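Local coordinates for protein Fdc1 (Candida dubliniensis, PDB 4ZAD) that probably catalyses the reversible decarboxylation of cinnamic, coumaric and ferulic acids to their vinyl derivatives, using a prenylated flavin cofactor, at residues A[127-133]-A[308-314]. Residues are numbered along the deposited sequence; the frame is centred on the assembly and turned at random.
Sequences PHKKHHL and NHISYRD
His-131 and Tyr-312 meet as a hydrogen-bonded pair where strand 131-133 runs antiparallel to strand 308-312, a pairing that adds strand 131-133 to the large antiparallel sheet of the Rift-related, FMN-binding domain of this UbiD-family enzyme. Tyr-312 N donates to His-131 O at 3.0 Å, while the return bond is weak. At the next hydrogen-bonded pair, Leu-133 N reaches Ile-310 O at 2.8 Å with the donor in the carbonyl plane, and Ile-310 N answers to Leu-133 O.

The pairing is a worked example of cross-strand packing on one sheet face: alternate residues His-131 and Leu-133 both touch the ring of Tyr-312. With CG between its backbone N and carbonyl carbon (chi1 63°), Tyr-312 brings its ring under His-131 CB, which sits over one face, offset toward the rim and 3.7 Å from the centroid, in a CH-pi contact. The two rings are nearly parallel but so far slid that they barely overlap. Leu-133 CD1 comes obliquely to Tyr-312 CE1 at 3.9 Å, adding an apolar contact, and the phenol's OH is hydrogen-bonded to Asp-63.

On the other face, which bears Ser-311 and His-132, the 3-10 segment 127-129 brings His-128 to Ser-311. His-128 ND1 and Ser-311 OG share a hydrogen bond of 2.8 Å; the imidazole's NE2 bonds to Pro-265 O, so both ring nitrogens are held and the ring's rotation is fixed. That side chain lies about 10 Å from Trp-175 of the prenylated-FMN site.

Beyond the strand end, Pro-127 CB lies over one face of the Arg-313 guanidinium, offset toward its rim, 3.3 Å from CZ, while NH1 forms a salt bridge with Glu-269, just before strand 270-277. Lys-130, its side chain extended, reaches past the strand end in a salt bridge: NZ meets Asp-314 OD2 on the syn side at 2.7 Å, 24° out of the carboxylate plane.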
ATOM      1  N   PRO A 127      11.090  29.409  32.598  1.00 36.03           N
ATOM      2  CA  PRO A 127      12.508  29.215  32.340  1.00 35.10           C
ATOM      3  C   PRO A 127      13.119  30.042  31.208  1.00 33.93           C
ATOM      4  O   PRO A 127      14.267  30.417  31.308  1.00 34.08           O
ATOM      5  CB  PRO A 127      12.593  27.724  31.999  1.00 35.51           C
ATOM      6  CG  PRO A 127      11.465  27.095  32.740  1.00 35.73           C
ATOM      7  CD  PRO A 127      10.386  28.136  32.829  1.00 35.90           C
ATOM      8  N   HIS A 128      12.387  30.300  30.128  1.00 33.08           N
ATOM      9  CA  HIS A 128      12.973  30.982  28.974  1.00 31.72           C
ATOM     10  C   HIS A 128      13.179  32.470  29.242  1.00 31.72           C
ATOM     11  O   HIS A 128      13.894  33.156  28.478  1.00 31.16           O
ATOM     12  CB  HIS A 128      12.195  30.731  27.671  1.00 31.08           C
ATOM     13  CG  HIS A 128      10.851  31.368  27.621  1.00 29.76           C
ATOM     14  ND1 HIS A 128      10.675  32.709  27.382  1.00 26.78           N
ATOM     15  CD2 HIS A 128       9.610  30.840  27.751  1.00 29.71           C
ATOM     16  CE1 HIS A 128       9.381  32.985  27.387  1.00 28.15           C
ATOM     17  NE2 HIS A 128       8.713  31.868  27.613  1.00 27.81           N
ATOM     18  N   LYS A 129      12.591  32.970  30.335  1.00 31.26           N
ATOM     19  CA  LYS A 129      12.840  34.355  30.728  1.00 31.05           C
ATOM     20  C   LYS A 129      14.185  34.551  31.436  1.00 31.58           C
ATOM     21  O   LYS A 129      14.493  35.669  31.806  1.00 32.04           O
ATOM     22  CB  LYS A 129      11.721  34.894  31.608  1.00 30.42           C
ATOM     23  CG  LYS A 129      10.393  35.161  30.911  1.00 29.60           C
ATOM     24  CD  LYS A 129      10.520  35.979  29.635  1.00 27.99           C
ATOM     25  CE  LYS A 129       9.200  36.588  29.224  1.00 26.99           C
ATOM     26  NZ  LYS A 129       9.276  37.600  28.138  1.00 25.81           N
ATOM     27  N   LYS A 130      14.997  33.509  31.615  1.00 31.64           N
ATOM     28  CA  LYS A 130      16.282  33.700  32.279  1.00 32.49           C
ATOM     29  C   LYS A 130      17.322  34.517  31.431  1.00 33.06           C
ATOM     30  O   LYS A 130      18.056  35.339  31.988  1.00 32.34           O
ATOM     31  CB  LYS A 130      16.854  32.353  32.746  1.00 32.40           C
ATOM     32  CG  LYS A 130      18.224  32.454  33.481  1.00 33.20           C
ATOM     33  CD  LYS A 130      18.872  31.088  33.726  1.00 32.08           C
ATOM     34  CE  LYS A 130      19.818  31.103  34.926  1.00 31.71           C
ATOM     35  NZ  LYS A 130      20.236  29.709  35.327  1.00 30.05           N
ATOM     36  N   HIS A 131      17.384  34.277  30.116  1.00 33.71           N
ATOM     37  CA  HIS A 131      18.317  34.980  29.221  1.00 34.23           C
ATOM     38  C   HIS A 131      17.609  35.700  28.085  1.00 34.75           C
ATOM     39  O   HIS A 131      16.626  35.215  27.534  1.00 33.54           O
ATOM     40  CB  HIS A 131      19.343  34.032  28.576  1.00 34.55           C
ATOM     41  CG  HIS A 131      20.189  33.273  29.549  1.00 36.63           C
ATOM     42  ND1 HIS A 131      19.962  31.947  29.851  1.00 37.71           N
ATOM     43  CD2 HIS A 131      21.270  33.648  30.279  1.00 38.46           C
ATOM     44  CE1 HIS A 131      20.849  31.547  30.745  1.00 38.26           C
ATOM     45  NE2 HIS A 131      21.657  32.556  31.018  1.00 37.83           N
ATOM     46  N   HIS A 132      18.188  36.839  27.696  1.00 36.15           N
ATOM     47  CA  HIS A 132      17.628  37.741  26.683  1.00 36.64           C
ATOM     48  C   HIS A 132      18.677  38.174  25.673  1.00 37.37           C
ATOM     49  O   HIS A 132      19.836  38.344  26.026  1.00 37.71           O
ATOM     50  CB  HIS A 132      17.052  38.972  27.368  1.00 36.03           C
ATOM     51  CG  HIS A 132      15.825  38.680  28.166  1.00 36.16           C
ATOM     52  ND1 HIS A 132      15.872  38.215  29.460  1.00 36.99           N
ATOM     53  CD2 HIS A 132      14.515  38.745  27.841  1.00 36.30           C
ATOM     54  CE1 HIS A 132      14.642  38.028  29.909  1.00 37.30           C
ATOM     55  NE2 HIS A 132      13.797  38.357  28.948  1.00 37.16           N
ATOM     56  N   LEU A 133      18.252  38.335  24.423  1.00 37.97           N
ATOM     57  CA  LEU A 133      19.047  38.954  23.385  1.00 38.84           C
ATOM     58  C   LEU A 133      18.224  40.081  22.745  1.00 39.99           C
ATOM     59  O   LEU A 133      17.036  39.876  22.437  1.00 40.25           O
ATOM     60  CB  LEU A 133      19.428  37.934  22.321  1.00 39.05           C
ATOM     61  CG  LEU A 133      20.450  36.834  22.645  1.00 39.53           C
ATOM     62  CD1 LEU A 133      20.362  35.721  21.597  1.00 40.01           C
ATOM     63  CD2 LEU A 133      21.850  37.402  22.675  1.00 38.78           C
ATOM     64  N   ASN A 308      12.969  40.944  16.631  1.00 31.51           N
ATOM     65  CA  ASN A 308      13.554  41.999  17.450  1.00 32.06           C
ATOM     66  C   ASN A 308      14.090  41.498  18.793  1.00 32.31           C
ATOM     67  O   ASN A 308      14.831  42.199  19.447  1.00 33.41           O
ATOM     68  CB  ASN A 308      12.516  43.109  17.787  1.00 32.61           C
ATOM     69  CG  ASN A 308      11.876  43.799  16.543  1.00 33.48           C
ATOM     70  OD1 ASN A 308      10.717  44.274  16.637  1.00 34.01           O
ATOM     71  ND2 ASN A 308      12.607  43.873  15.408  1.00 30.50           N
ATOM     72  N   HIS A 309      13.691  40.322  19.248  1.00 32.26           N
ATOM     73  CA  HIS A 309      14.031  39.874  20.600  1.00 32.32           C
ATOM     74  C   HIS A 309      14.114  38.371  20.610  1.00 31.98           C
ATOM     75  O   HIS A 309      13.614  37.741  19.699  1.00 32.41           O
ATOM     76  CB  HIS A 309      12.979  40.342  21.630  1.00 32.27           C
ATOM     77  CG  HIS A 309      13.443  40.254  23.051  1.00 33.02           C
ATOM     78  ND1 HIS A 309      14.289  41.186  23.623  1.00 33.77           N
ATOM     79  CD2 HIS A 309      13.194  39.334  24.013  1.00 34.95           C
ATOM     80  CE1 HIS A 309      14.516  40.852  24.882  1.00 34.97           C
ATOM     81  NE2 HIS A 309      13.865  39.730  25.144  1.00 33.81           N
ATOM     82  N   ILE A 310      14.787  37.815  21.615  1.00 31.58           N
ATOM     83  CA  ILE A 310      14.834  36.379  21.841  1.00 31.44           C
ATOM     84  C   ILE A 310      15.074  36.174  23.326  1.00 31.86           C
ATOM     85  O   ILE A 310      15.934  36.826  23.939  1.00 31.28           O
ATOM     86  CB  ILE A 310      15.979  35.662  21.098  1.00 31.78           C
ATOM     87  CG1 ILE A 310      15.775  35.675  19.582  1.00 31.58           C
ATOM     88  CG2 ILE A 310      16.142  34.183  21.594  1.00 30.28           C
ATOM     89  CD1 ILE A 310      16.993  35.114  18.816  1.00 33.05           C
ATOM     90  N   SER A 311      14.291  35.279  23.908  1.00 31.66           N
ATOM     91  CA  SER A 311      14.476  34.878  25.285  1.00 31.28           C
ATOM     92  C   SER A 311      14.696  33.371  25.208  1.00 31.64           C
ATOM     93  O   SER A 311      14.148  32.732  24.334  1.00 30.91           O
ATOM     94  CB  SER A 311      13.255  35.277  26.133  1.00 31.06           C
ATOM     95  OG  SER A 311      12.090  34.532  25.801  1.00 30.87           O
ATOM     96  N   TYR A 312      15.538  32.822  26.080  1.00 32.81           N
ATOM     97  CA  TYR A 312      15.871  31.392  26.039  1.00 34.15           C
ATOM     98  C   TYR A 312      16.437  30.891  27.362  1.00 34.38           C
ATOM     99  O   TYR A 312      17.078  31.632  28.100  1.00 34.58           O
ATOM    100  CB  TYR A 312      16.867  31.096  24.918  1.00 34.54           C
ATOM    101  CG  TYR A 312      18.191  31.778  25.104  1.00 36.67           C
ATOM    102  CD1 TYR A 312      18.391  33.075  24.668  1.00 37.10           C
ATOM    103  CD2 TYR A 312      19.248  31.133  25.717  1.00 39.21           C
ATOM    104  CE1 TYR A 312      19.600  33.710  24.846  1.00 38.00           C
ATOM    105  CE2 TYR A 312      20.484  31.778  25.899  1.00 38.99           C
ATOM    106  CZ  TYR A 312      20.633  33.058  25.464  1.00 36.75           C
ATOM    107  OH  TYR A 312      21.815  33.691  25.620  1.00 36.39           O
ATOM    108  N   ARG A 313      16.184  29.624  27.657  1.00 34.52           N
ATOM    109  CA  ARG A 313      16.594  29.045  28.927  1.00 34.91           C
ATOM    110  C   ARG A 313      18.015  28.511  28.851  1.00 35.24           C
ATOM    111  O   ARG A 313      18.627  28.525  27.804  1.00 34.76           O
ATOM    112  CB  ARG A 313      15.637  27.929  29.320  1.00 34.80           C
ATOM    113  CG  ARG A 313      15.771  26.665  28.488  1.00 34.37           C
ATOM    114  CD  ARG A 313      14.679  25.648  28.814  1.00 33.72           C
ATOM    115  NE  ARG A 313      14.555  25.381  30.249  1.00 31.86           N
ATOM    116  CZ  ARG A 313      13.534  24.745  30.793  1.00 29.66           C
ATOM    117  NH1 ARG A 313      12.541  24.318  30.045  1.00 30.44           N
ATOM    118  NH2 ARG A 313      13.486  24.553  32.088  1.00 29.26           N
ATOM    119  N   ASP A 314      18.542  28.050  29.979  1.00 36.40           N
ATOM    120  CA  ASP A 314      19.812  27.333  29.998  1.00 37.02           C
ATOM    121  C   ASP A 314      19.685  26.121  29.103  1.00 37.28           C
ATOM    122  O   ASP A 314      18.734  25.354  29.205  1.00 37.84           O
ATOM    123  CB  ASP A 314      20.122  26.791  31.398  1.00 37.73           C
ATOM    124  CG  ASP A 314      20.601  27.852  32.368  1.00 39.00           C
ATOM    125  OD1 ASP A 314      21.122  28.899  31.924  1.00 41.73           O
ATOM    126  OD2 ASP A 314      20.463  27.612  33.589  1.00 40.92           O
TER